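PDB 6DXO: RNA polymerase ECF-subfamily sigma factor from Streptomyces venezuelae, which is an ECF sigma factor that directs RNA polymerase to specific promoters in aerial mycelium formation and is bound here by its anti-sigma factor. Local coordinates for residues Arg28-Arg33 with Asp42-Thr47; Leu115-Thr120 with Ala130-Gln135; Asp5-Gln8 with Ala14-Arg17. All blocks are in the same frame, centred on the assembly; numbering follows the deposited sequence.

Contact 1 of 3, residues Arg28-Arg33 with Asp42-Thr47; sequences RYIYYR and DLTSET
Ile30, on the last turn of helix 12-31, points its side chain at one face of helix 37-53, where it meets Leu43, Thr44 and Thr47. From CB the branch CG2 lies 4.2 Å from Leu43 CB. The other branch, CG1, is anti to the carbonyl carbon (chi1 -65°) and carries the extended chain straight across to the facing helix. At its tip CD1 rests on the backbone itself: Ile30 CD1 is 3.7 Å from Leu43 O, and Ile30 CD1 is as close, 3.7 Å, to Thr44 N. The same methyl reaches Leu43 CB at 3.8 Å and, at 3.8 Å, Thr44 OG1. Thr47 OG1 lies slightly farther, 3.9 Å from Ile30 CD1. Both hydroxyls are engaged along their own helix. Thr44 OG1 bonds to Ala40 O, while Thr47 OG1 gives its proton to Leu43 O over 2.8 Å. Leu43 O also accepts from Thr47 N, the two donors coming from opposite faces of the carbonyl plane. Asp42 to Ser45 make up a motif that probably binds the polymerase core; on it Thr44 and Ser45 pack against Gln66 of the partner chain, consistent with inhibition by occlusion. The two hydroxyls and Leu43 O thus have partners within helix 37-53, and the contact between the segments rests on van der Waals packing.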
ATOM      1  N   ARG A  28       1.241   0.281  -8.443  1.00 17.17           N
ATOM      2  CA  ARG A  28       1.782   0.199  -9.799  1.00 20.41           C
ATOM      3  C   ARG A  28       0.701   0.116 -10.861  1.00 21.21           C
ATOM      4  O   ARG A  28       0.845   0.704 -11.920  1.00 18.68           O
ATOM      5  CB  ARG A  28       2.780  -0.947  -9.936  1.00 17.06           C
ATOM      6  CG  ARG A  28       4.063  -0.703  -9.134  1.00 17.97           C
ATOM      7  CD  ARG A  28       5.125  -1.695  -9.534  1.00 27.05           C
ATOM      8  NE  ARG A  28       4.974  -2.970  -8.851  1.00 34.63           N
ATOM      9  CZ  ARG A  28       5.631  -3.291  -7.739  1.00 39.85           C
ATOM     10  NH1 ARG A  28       6.476  -2.428  -7.199  1.00 37.44           N
ATOM     11  NH2 ARG A  28       5.444  -4.472  -7.172  1.00 46.07           N
ATOM     12  N   TYR A  29      -0.398  -0.579 -10.567  1.00 11.45           N
ATOM     13  CA  TYR A  29      -1.507  -0.587 -11.517  1.00 15.48           C
ATOM     14  C   TYR A  29      -2.059   0.836 -11.722  1.00 22.04           C
ATOM     15  O   TYR A  29      -2.309   1.286 -12.862  1.00 19.05           O
ATOM     16  CB  TYR A  29      -2.601  -1.547 -11.041  1.00 16.00           C
ATOM     17  CG  TYR A  29      -3.876  -1.400 -11.858  1.00 21.15           C
ATOM     18  CD1 TYR A  29      -3.989  -1.990 -13.118  1.00 18.95           C
ATOM     19  CD2 TYR A  29      -4.938  -0.627 -11.390  1.00 23.09           C
ATOM     20  CE1 TYR A  29      -5.167  -1.851 -13.881  1.00 16.51           C
ATOM     21  CE2 TYR A  29      -6.108  -0.478 -12.151  1.00 23.61           C
ATOM     22  CZ  TYR A  29      -6.201  -1.079 -13.389  1.00 18.98           C
ATOM     23  OH  TYR A  29      -7.349  -0.908 -14.144  1.00 24.06           O
ATOM     24  N   ILE A  30      -2.218   1.552 -10.616  1.00 15.15           N
ATOM     25  CA  ILE A  30      -2.792   2.894 -10.617  1.00 16.37           C
ATOM     26  C   ILE A  30      -1.824   3.936 -11.216  1.00 17.14           C
ATOM     27  O   ILE A  30      -2.245   4.833 -11.950  1.00 21.88           O
ATOM     28  CB  ILE A  30      -3.220   3.314  -9.182  1.00 13.76           C
ATOM     29  CG1 ILE A  30      -4.364   2.419  -8.669  1.00 16.12           C
ATOM     30  CG2 ILE A  30      -3.661   4.766  -9.120  1.00 15.37           C
ATOM     31  CD1 ILE A  30      -4.824   2.765  -7.245  1.00 15.43           C
ATOM     32  N   TYR A  31      -0.538   3.778 -10.909  1.00 14.67           N
ATOM     33  CA  TYR A  31       0.500   4.787 -11.172  1.00 17.26           C
ATOM     34  C   TYR A  31       0.464   5.302 -12.608  1.00 19.38           C
ATOM     35  O   TYR A  31       0.608   6.505 -12.860  1.00 22.74           O
ATOM     36  CB  TYR A  31       1.872   4.147 -10.929  1.00 22.45           C
ATOM     37  CG  TYR A  31       3.045   5.101 -10.942  1.00 19.46           C
ATOM     38  CD1 TYR A  31       3.387   5.802  -9.804  1.00 24.70           C
ATOM     39  CD2 TYR A  31       3.831   5.279 -12.085  1.00 21.12           C
ATOM     40  CE1 TYR A  31       4.473   6.676  -9.790  1.00 29.94           C
ATOM     41  CE2 TYR A  31       4.921   6.164 -12.074  1.00 19.53           C
ATOM     42  CZ  TYR A  31       5.234   6.849 -10.926  1.00 28.49           C
ATOM     43  OH  TYR A  31       6.312   7.728 -10.897  1.00 26.23           O
ATOM     44  N   TYR A  32       0.295   4.372 -13.539  1.00 17.59           N
ATOM     45  CA  TYR A  32       0.452   4.680 -14.953  1.00 22.67           C
ATOM     46  C   TYR A  32      -0.860   5.170 -15.551  1.00 22.74           C
ATOM     47  O   TYR A  32      -0.910   5.519 -16.737  1.00 29.32           O
ATOM     48  CB  TYR A  32       0.999   3.458 -15.714  1.00 23.54           C
ATOM     49  CG  TYR A  32       2.386   2.991 -15.270  1.00 18.97           C
ATOM     50  CD1 TYR A  32       3.536   3.447 -15.900  1.00 19.60           C
ATOM     51  CD2 TYR A  32       2.532   2.065 -14.235  1.00 17.73           C
ATOM     52  CE1 TYR A  32       4.812   2.997 -15.497  1.00 18.59           C
ATOM     53  CE2 TYR A  32       3.784   1.626 -13.828  1.00 20.29           C
ATOM     54  CZ  TYR A  32       4.909   2.079 -14.466  1.00 19.95           C
ATOM     55  OH  TYR A  32       6.147   1.625 -14.045  1.00 24.31           O
ATOM     56  N   ARG A  33      -1.904   5.219 -14.722  1.00 19.02           N
ATOM     57  CA  ARG A  33      -3.261   5.554 -15.157  1.00 17.70           C
ATOM     58  C   ARG A  33      -3.777   6.880 -14.620  1.00 27.11           C
ATOM     59  O   ARG A  33      -4.912   7.263 -14.904  1.00 31.16           O
ATOM     60  CB  ARG A  33      -4.250   4.432 -14.789  1.00 23.41           C
ATOM     61  CG  ARG A  33      -4.009   3.185 -15.588  1.00 24.84           C
ATOM     62  CD  ARG A  33      -4.768   1.977 -15.044  1.00 21.09           C
ATOM     63  NE  ARG A  33      -4.646   0.844 -15.960  1.00 23.27           N
ATOM     64  CZ  ARG A  33      -3.562   0.084 -16.098  1.00 24.83           C
ATOM     65  NH1 ARG A  33      -2.467   0.312 -15.379  1.00 24.64           N
ATOM     66  NH2 ARG A  33      -3.571  -0.912 -16.975  1.00 29.00           N
ATOM     67  N   ASP A  42      -3.118   8.353  -3.148  1.00 17.95           N
ATOM     68  CA  ASP A  42      -4.451   8.527  -2.570  1.00 21.66           C
ATOM     69  C   ASP A  42      -5.435   7.438  -3.005  1.00 22.52           C
ATOM     70  O   ASP A  42      -6.187   6.904  -2.184  1.00 22.90           O
ATOM     71  CB  ASP A  42      -5.028   9.907  -2.901  1.00 31.96           C
ATOM     72  CG  ASP A  42      -4.355  11.029  -2.122  1.00 47.44           C
ATOM     73  OD1 ASP A  42      -3.595  10.731  -1.172  1.00 43.65           O
ATOM     74  OD2 ASP A  42      -4.600  12.211  -2.456  1.00 51.74           O
ATOM     75  N   LEU A  43      -5.433   7.112  -4.293  1.00 17.88           N
ATOM     76  CA  LEU A  43      -6.306   6.055  -4.786  1.00 18.92           C
ATOM     77  C   LEU A  43      -5.858   4.665  -4.298  1.00 17.64           C
ATOM     78  O   LEU A  43      -6.651   3.732  -4.231  1.00 19.05           O
ATOM     79  CB  LEU A  43      -6.437   6.107  -6.320  1.00 20.75           C
ATOM     80  CG  LEU A  43      -7.139   7.335  -6.918  1.00 27.08           C
ATOM     81  CD1 LEU A  43      -7.209   7.214  -8.439  1.00 28.61           C
ATOM     82  CD2 LEU A  43      -8.522   7.535  -6.338  1.00 28.21           C
ATOM     83  N   THR A  44      -4.587   4.523  -3.944  1.00 16.75           N
ATOM     84  CA  THR A  44      -4.122   3.240  -3.416  1.00 16.89           C
ATOM     85  C   THR A  44      -4.744   3.069  -2.044  1.00 14.83           C
ATOM     86  O   THR A  44      -5.308   2.014  -1.718  1.00 15.93           O
ATOM     87  CB  THR A  44      -2.567   3.194  -3.337  1.00 20.09           C
ATOM     88  OG1 THR A  44      -2.029   3.274  -4.662  1.00 18.59           O
ATOM     89  CG2 THR A  44      -2.102   1.881  -2.709  1.00 16.75           C
ATOM     90  N   SER A  45      -4.670   4.128  -1.250  1.00 17.04           N
ATOM     91  CA  SER A  45      -5.293   4.147   0.069  1.00 21.43           C
ATOM     92  C   SER A  45      -6.785   3.891  -0.047  1.00 22.68           C
ATOM     93  O   SER A  45      -7.329   3.038   0.646  1.00 19.06           O
ATOM     94  CB  SER A  45      -5.046   5.498   0.743  1.00 26.89           C
ATOM     95  OG  SER A  45      -5.825   5.633   1.914  1.00 45.28           O
ATOM     96  N   GLU A  46      -7.455   4.628  -0.931  1.00 16.86           N
ATOM     97  CA  GLU A  46      -8.895   4.412  -1.125  1.00 19.47           C
ATOM     98  C   GLU A  46      -9.277   2.984  -1.559  1.00 18.79           C
ATOM     99  O   GLU A  46     -10.321   2.463  -1.140  1.00 20.22           O
ATOM    100  CB  GLU A  46      -9.468   5.434  -2.104  1.00 22.06           C
ATOM    101  CG  GLU A  46     -10.992   5.417  -2.175  1.00 39.30           C
ATOM    102  CD  GLU A  46     -11.643   5.759  -0.835  1.00 55.37           C
ATOM    103  OE1 GLU A  46     -11.049   6.546  -0.063  1.00 58.49           O
ATOM    104  OE2 GLU A  46     -12.747   5.239  -0.550  1.00 60.59           O
ATOM    105  N   THR A  47      -8.446   2.358  -2.388  1.00 12.99           N
ATOM    106  CA  THR A  47      -8.688   0.989  -2.829  1.00 14.88           C
ATOM    107  C   THR A  47      -8.734   0.046  -1.633  1.00 18.93           C
ATOM    108  O   THR A  47      -9.666  -0.733  -1.472  1.00 18.19           O
ATOM    109  CB  THR A  47      -7.616   0.507  -3.826  1.00 14.50           C
ATOM    110  OG1 THR A  47      -7.711   1.264  -5.045  1.00 17.18           O
ATOM    111  CG2 THR A  47      -7.778  -0.965  -4.134  1.00 16.68           C
TER

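Contact 2 of 3, residues Leu115-Thr120 with Ala130-Gln135; sequences LSVAET and AIKTLQ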
ATOM      1  N   LEU A 115      10.921   7.357  15.784  1.00 20.22           N
ATOM      2  CA  LEU A 115      12.319   7.797  15.695  1.00 19.17           C
ATOM      3  C   LEU A 115      12.565   9.026  16.572  1.00 18.08           C
ATOM      4  O   LEU A 115      11.702   9.893  16.688  1.00 18.18           O
ATOM      5  CB  LEU A 115      12.740   8.106  14.249  1.00 18.43           C
ATOM      6  CG  LEU A 115      13.322   6.920  13.479  1.00 23.38           C
ATOM      7  CD1 LEU A 115      12.284   5.802  13.375  1.00 26.74           C
ATOM      8  CD2 LEU A 115      13.789   7.365  12.099  1.00 26.31           C
ATOM      9  N   SER A 116      13.747   9.089  17.184  1.00 19.69           N
ATOM     10  CA  SER A 116      14.135  10.254  17.974  1.00 23.52           C
ATOM     11  C   SER A 116      14.334  11.468  17.077  1.00 24.20           C
ATOM     12  O   SER A 116      14.398  11.338  15.862  1.00 20.90           O
ATOM     13  CB  SER A 116      15.431   9.975  18.755  1.00 23.61           C
ATOM     14  OG  SER A 116      16.557   9.847  17.897  1.00 21.81           O
ATOM     15  N   VAL A 117      14.448  12.653  17.675  1.00 25.88           N
ATOM     16  CA  VAL A 117      14.836  13.844  16.921  1.00 26.99           C
ATOM     17  C   VAL A 117      16.133  13.613  16.144  1.00 27.81           C
ATOM     18  O   VAL A 117      16.228  13.961  14.974  1.00 22.83           O
ATOM     19  CB  VAL A 117      15.018  15.085  17.836  1.00 26.84           C
ATOM     20  CG1 VAL A 117      15.634  16.222  17.047  1.00 26.04           C
ATOM     21  CG2 VAL A 117      13.679  15.508  18.418  1.00 26.64           C
ATOM     22  N   ALA A 118      17.133  13.022  16.794  1.00 22.44           N
ATOM     23  CA  ALA A 118      18.412  12.760  16.132  1.00 22.78           C
ATOM     24  C   ALA A 118      18.294  11.780  14.962  1.00 23.34           C
ATOM     25  O   ALA A 118      18.831  12.025  13.879  1.00 20.85           O
ATOM     26  CB  ALA A 118      19.451  12.264  17.141  1.00 24.13           C
ATOM     27  N   GLU A 119      17.593  10.669  15.181  1.00 18.52           N
ATOM     28  CA  GLU A 119      17.359   9.691  14.121  1.00 23.06           C
ATOM     29  C   GLU A 119      16.596  10.345  12.968  1.00 19.37           C
ATOM     30  O   GLU A 119      16.986  10.197  11.810  1.00 21.85           O
ATOM     31  CB  GLU A 119      16.606   8.457  14.651  1.00 19.01           C
ATOM     32  CG  GLU A 119      17.457   7.543  15.546  1.00 19.47           C
ATOM     33  CD  GLU A 119      16.635   6.796  16.584  1.00 30.02           C
ATOM     34  OE1 GLU A 119      15.413   6.924  16.639  1.00 28.35           O
ATOM     35  OE2 GLU A 119      17.307   6.018  17.423  1.00 32.85           O
ATOM     36  N   THR A 120      15.533  11.088  13.288  1.00 16.41           N
ATOM     37  CA  THR A 120      14.762  11.809  12.265  1.00 19.61           C
ATOM     38  C   THR A 120      15.634  12.796  11.479  1.00 22.52           C
ATOM     39  O   THR A 120      15.555  12.902  10.250  1.00 19.65           O
ATOM     40  CB  THR A 120      13.550  12.528  12.897  1.00 24.10           C
ATOM     41  OG1 THR A 120      12.674  11.547  13.472  1.00 18.99           O
ATOM     42  CG2 THR A 120      12.776  13.336  11.854  1.00 19.38           C
ATOM     43  N   ALA A 130      16.580  22.130  13.164  1.00 29.81           N
ATOM     44  CA  ALA A 130      15.572  22.179  12.114  1.00 34.38           C
ATOM     45  C   ALA A 130      14.455  21.157  12.360  1.00 28.81           C
ATOM     46  O   ALA A 130      13.298  21.418  12.039  1.00 30.54           O
ATOM     47  CB  ALA A 130      16.204  21.963  10.746  1.00 32.31           C
ATOM     48  N   ILE A 131      14.795  20.002  12.931  1.00 26.78           N
ATOM     49  CA  ILE A 131      13.764  19.010  13.262  1.00 23.17           C
ATOM     50  C   ILE A 131      12.865  19.499  14.405  1.00 24.63           C
ATOM     51  O   ILE A 131      11.649  19.345  14.364  1.00 23.58           O
ATOM     52  CB  ILE A 131      14.351  17.606  13.603  1.00 34.56           C
ATOM     53  CG1 ILE A 131      15.145  17.038  12.423  1.00 31.52           C
ATOM     54  CG2 ILE A 131      13.233  16.631  14.040  1.00 26.81           C
ATOM     55  CD1 ILE A 131      14.366  16.934  11.128  1.00 30.31           C
ATOM     56  N   LYS A 132      13.455  20.103  15.434  1.00 30.58           N
ATOM     57  CA  LYS A 132      12.631  20.610  16.526  1.00 28.35           C
ATOM     58  C   LYS A 132      11.660  21.679  16.027  1.00 30.78           C
ATOM     59  O   LYS A 132      10.499  21.706  16.430  1.00 28.09           O
ATOM     60  CB  LYS A 132      13.494  21.138  17.669  1.00 35.60           C
ATOM     61  CG  LYS A 132      14.164  20.052  18.476  1.00 34.43           C
ATOM     62  CD  LYS A 132      15.011  20.640  19.593  1.00 42.50           C
ATOM     63  CE  LYS A 132      15.876  19.568  20.234  1.00 45.60           C
ATOM     64  NZ  LYS A 132      16.611  20.088  21.414  1.00 40.63           N
ATOM     65  N   THR A 133      12.142  22.565  15.158  1.00 28.77           N
ATOM     66  CA  THR A 133      11.274  23.564  14.553  1.00 28.15           C
ATOM     67  C   THR A 133      10.185  22.894  13.714  1.00 29.18           C
ATOM     68  O   THR A 133       9.005  23.242  13.799  1.00 31.30           O
ATOM     69  CB  THR A 133      12.072  24.530  13.663  1.00 36.15           C
ATOM     70  OG1 THR A 133      13.002  25.258  14.474  1.00 35.61           O
ATOM     71  CG2 THR A 133      11.138  25.511  12.971  1.00 41.14           C
ATOM     72  N   LEU A 134      10.595  21.923  12.906  1.00 29.42           N
ATOM     73  CA  LEU A 134       9.695  21.272  11.960  1.00 28.24           C
ATOM     74  C   LEU A 134       8.579  20.494  12.640  1.00 28.46           C
ATOM     75  O   LEU A 134       7.425  20.536  12.204  1.00 29.35           O
ATOM     76  CB  LEU A 134      10.492  20.357  11.023  1.00 31.72           C
ATOM     77  CG  LEU A 134       9.734  19.640   9.908  1.00 28.04           C
ATOM     78  CD1 LEU A 134       8.828  20.608   9.147  1.00 30.10           C
ATOM     79  CD2 LEU A 134      10.717  18.949   8.969  1.00 31.00           C
ATOM     80  N   GLN A 135       8.913  19.773  13.705  1.00 27.37           N
ATOM     81  CA  GLN A 135       7.910  18.992  14.404  1.00 24.02           C
ATOM     82  C   GLN A 135       6.930  19.908  15.115  1.00 25.09           C
ATOM     83  O   GLN A 135       5.761  19.570  15.280  1.00 28.96           O
ATOM     84  CB  GLN A 135       8.556  18.026  15.396  1.00 24.09           C
ATOM     85  CG  GLN A 135       9.138  18.682  16.641  1.00 30.92           C
ATOM     86  CD  GLN A 135       9.796  17.667  17.542  1.00 31.54           C
ATOM     87  OE1 GLN A 135       9.803  16.472  17.241  1.00 30.11           O
ATOM     88  NE2 GLN A 135      10.346  18.129  18.656  1.00 29.04           N
TER
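Val117 packs on Ile131 between the two helices of a helix-turn-helix in the sigma-70 region 4 part of the chain, where helix 117-124 meets helix 128-144, in this family the helix that usually reads the promoter -35 element. The tight side is aliphatic. Val117 CG1, anti to the backbone N (chi1 171°), comes within 3.9 Å of Ile131 CG2 as the two side chains run alongside one another, pointing opposite ways. One turn further on, Thr120 meets the same isoleucine obliquely: its methyl CG2 is 4.0 Å from Ile131 CG2 and equally near Ile131 CD1. Ile131 thereby touches two successive inward positions of the facing helix, and Ala121 and Met124 of that helix also pack on it. The Thr120 hydroxyl turns back to the N-cap residue of its helix, bonding Ser116 O at 3.0 Å from above the carbonyl plane. Toward solvent the fit slackens. Lys132 is exposed and gives Val117 only the side of its stem, with Lys132 CG 4.3 Å from Val117 CG1. Gln135 lies crosswise to Val117, its OE1 4.2 Å from Val117 CG2; that oxygen is hydrogen-bonded by Arg110 NE of helix 101-112. The first turn of helix 117-124, which carries Val117, is fixed by a capping box between Ser116 and Glu119. Ser116 OG accepts from Glu119 N at 3.0 Å, and in return Ser116 N donates almost straight (169°) to Glu119 OE1 at 2.8 Å, reaching that oxygen from above the carboxylate plane.

Contact 3 of 3, residues Asp5-Gln8 with Ala14-Arg17; sequences DRAQ and AFGR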
ATOM      1  N   ASP A   5      -8.974 -14.483   5.476  1.00 35.48           N
ATOM      2  CA  ASP A   5      -9.838 -15.116   6.472  1.00 37.20           C
ATOM      3  C   ASP A   5      -9.552 -14.611   7.882  1.00 32.37           C
ATOM      4  O   ASP A   5     -10.476 -14.438   8.677  1.00 32.82           O
ATOM      5  CB  ASP A   5      -9.716 -16.647   6.414  1.00 37.14           C
ATOM      6  CG  ASP A   5     -10.546 -17.260   5.297  1.00 46.41           C
ATOM      7  OD1 ASP A   5     -10.921 -16.525   4.358  1.00 48.64           O
ATOM      8  OD2 ASP A   5     -10.821 -18.483   5.358  1.00 52.45           O
ATOM      9  N   ARG A   6      -8.280 -14.359   8.196  1.00 30.22           N
ATOM     10  CA  ARG A   6      -7.932 -13.803   9.506  1.00 32.29           C
ATOM     11  C   ARG A   6      -8.407 -12.357   9.707  1.00 33.92           C
ATOM     12  O   ARG A   6      -8.809 -11.979  10.803  1.00 30.87           O
ATOM     13  CB  ARG A   6      -6.421 -13.896   9.774  1.00 46.36           C
ATOM     14  CG  ARG A   6      -5.904 -15.301  10.048  1.00 48.81           C
ATOM     15  CD  ARG A   6      -4.588 -15.269  10.831  1.00 50.63           C
ATOM     16  NE  ARG A   6      -4.024 -13.922  10.920  1.00 50.30           N
ATOM     17  CZ  ARG A   6      -3.033 -13.575  11.737  1.00 60.86           C
ATOM     18  NH1 ARG A   6      -2.491 -14.477  12.542  1.00 67.55           N
ATOM     19  NH2 ARG A   6      -2.585 -12.324  11.756  1.00 59.68           N
ATOM     20  N   ALA A   7      -8.337 -11.538   8.657  1.00 26.43           N
ATOM     21  CA  ALA A   7      -8.859 -10.177   8.738  1.00 22.62           C
ATOM     22  C   ALA A   7     -10.380 -10.174   8.874  1.00 21.13           C
ATOM     23  O   ALA A   7     -10.966  -9.276   9.485  1.00 26.92           O
ATOM     24  CB  ALA A   7      -8.468  -9.390   7.494  1.00 19.03           C
ATOM     25  N   GLN A   8     -11.016 -11.138   8.226  1.00 18.42           N
ATOM     26  CA  GLN A   8     -12.466 -11.244   8.311  1.00 24.32           C
ATOM     27  C   GLN A   8     -12.875 -11.680   9.724  1.00 31.15           C
ATOM     28  O   GLN A   8     -14.066 -11.793  10.026  1.00 32.31           O
ATOM     29  CB  GLN A   8     -12.992 -12.189   7.235  1.00 22.19           C
ATOM     30  CG  GLN A   8     -13.000 -11.569   5.836  1.00 19.18           C
ATOM     31  CD  GLN A   8     -13.355 -12.566   4.726  1.00 30.32           C
ATOM     32  OE1 GLN A   8     -12.763 -13.641   4.622  1.00 30.22           O
ATOM     33  NE2 GLN A   8     -14.319 -12.201   3.891  1.00 31.36           N
ATOM     34  N   ALA A  14      -3.805  -8.413  10.658  1.00 23.05           N
ATOM     35  CA  ALA A  14      -3.877  -9.239   9.469  1.00 21.66           C
ATOM     36  C   ALA A  14      -4.187  -8.370   8.253  1.00 21.48           C
ATOM     37  O   ALA A  14      -3.619  -8.582   7.183  1.00 21.74           O
ATOM     38  CB  ALA A  14      -4.926 -10.374   9.615  1.00 26.92           C
ATOM     39  N   PHE A  15      -5.058  -7.377   8.415  1.00 18.60           N
ATOM     40  CA  PHE A  15      -5.349  -6.492   7.281  1.00 17.72           C
ATOM     41  C   PHE A  15      -4.123  -5.615   6.988  1.00 20.34           C
ATOM     42  O   PHE A  15      -3.823  -5.297   5.852  1.00 20.54           O
ATOM     43  CB  PHE A  15      -6.577  -5.613   7.520  1.00 24.69           C
ATOM     44  CG  PHE A  15      -7.095  -4.980   6.261  1.00 22.79           C
ATOM     45  CD1 PHE A  15      -8.009  -5.649   5.462  1.00 26.69           C
ATOM     46  CD2 PHE A  15      -6.635  -3.732   5.851  1.00 23.47           C
ATOM     47  CE1 PHE A  15      -8.482  -5.069   4.279  1.00 26.19           C
ATOM     48  CE2 PHE A  15      -7.095  -3.152   4.663  1.00 24.89           C
ATOM     49  CZ  PHE A  15      -8.006  -3.827   3.883  1.00 25.98           C
ATOM     50  N   GLY A  16      -3.395  -5.247   8.026  1.00 19.57           N
ATOM     51  CA  GLY A  16      -2.135  -4.537   7.805  1.00 16.85           C
ATOM     52  C   GLY A  16      -1.178  -5.349   6.948  1.00 17.98           C
ATOM     53  O   GLY A  16      -0.507  -4.827   6.040  1.00 18.80           O
ATOM     54  N   ARG A  17      -1.103  -6.641   7.234  1.00 15.62           N
ATOM     55  CA  ARG A  17      -0.289  -7.554   6.451  1.00 14.33           C
ATOM     56  C   ARG A  17      -0.782  -7.676   4.999  1.00 17.47           C
ATOM     57  O   ARG A  17       0.019  -7.860   4.077  1.00 19.47           O
ATOM     58  CB  ARG A  17      -0.299  -8.941   7.095  1.00 22.73           C
ATOM     59  CG  ARG A  17       0.180  -8.950   8.537  1.00 36.48           C
ATOM     60  CD  ARG A  17       1.611  -9.441   8.625  1.00 44.50           C
ATOM     61  NE  ARG A  17       2.481  -8.725   7.704  1.00 39.88           N
ATOM     62  CZ  ARG A  17       3.310  -9.311   6.849  1.00 41.51           C
ATOM     63  NH1 ARG A  17       3.390 -10.633   6.798  1.00 45.15           N
ATOM     64  NH2 ARG A  17       4.065  -8.574   6.046  1.00 34.94           N
TER
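Ala14 lays its methyl against Arg6 and Ala7, joining the short N-terminal helix 4-7 to the start of the long helix 12-31 in a helix-loop-helix connection. In the first shell Ala14 CB is 3.7 Å from the backbone nitrogen Ala7 N, and the methyls Ala7 CB and Ala14 CB are 4.2 Å apart. Small side chains on both sides let the backbones approach closely, Ala7 CA lying 5.1 Å from Ala14 CA. Arg6 lines the exposed side of this patch. Its chain bends at chi3 (-10°), which brings the guanidinium alongside helix 12-31, with Ala14 CB at its edge and in its plane, 3.7 Å from Arg6 NH2. Arg6 CB supports the same methyl from nearer the backbone, 3.8 Å from Ala14 CB, and the charged end has a long, weak ion pair with Glu11 from the connecting loop. On the buried side Ala7 CB sits at the edge of the Phe15 ring, near its plane. Further out, Ile55 packs on Ala7 and Leu3 on Ala14, while Gln8 NE2 donates to the carbonyls of Ile55 and Phe58, pinning the end of the short helix to the chain that follows helix 37-53. Phe15 in turn packs on Leu70 of the partner chain, so the other protein of the complex reaches the start of helix 12-31 here. Next to that ring, the Ala7 methyl stands 4.1 Å from Phe15 N and 4.2 Å from Phe15 CB.

How the contacts relate
Contacts 3 and 1 sit at successive places along helix 12-31, whose start packs on helix 4-7 and whose end packs on helix 37-53; their centres are 21 Å apart and their nearest atoms about 6 Å, without touching. Contact 2 lies in the sigma-70 region 4 part and contact 1 in region 2, on opposite sides of the chain's centre, with centres 30 Å apart and nearest atoms about 19 Å; from contact 3 the centre of contact 2 is 33 Å away. The partner chain packs against residues of contacts 1 and 3 but touches neither segment of contact 2. Of the three, contact 1 alone contains the residues that probably bind the polymerase core.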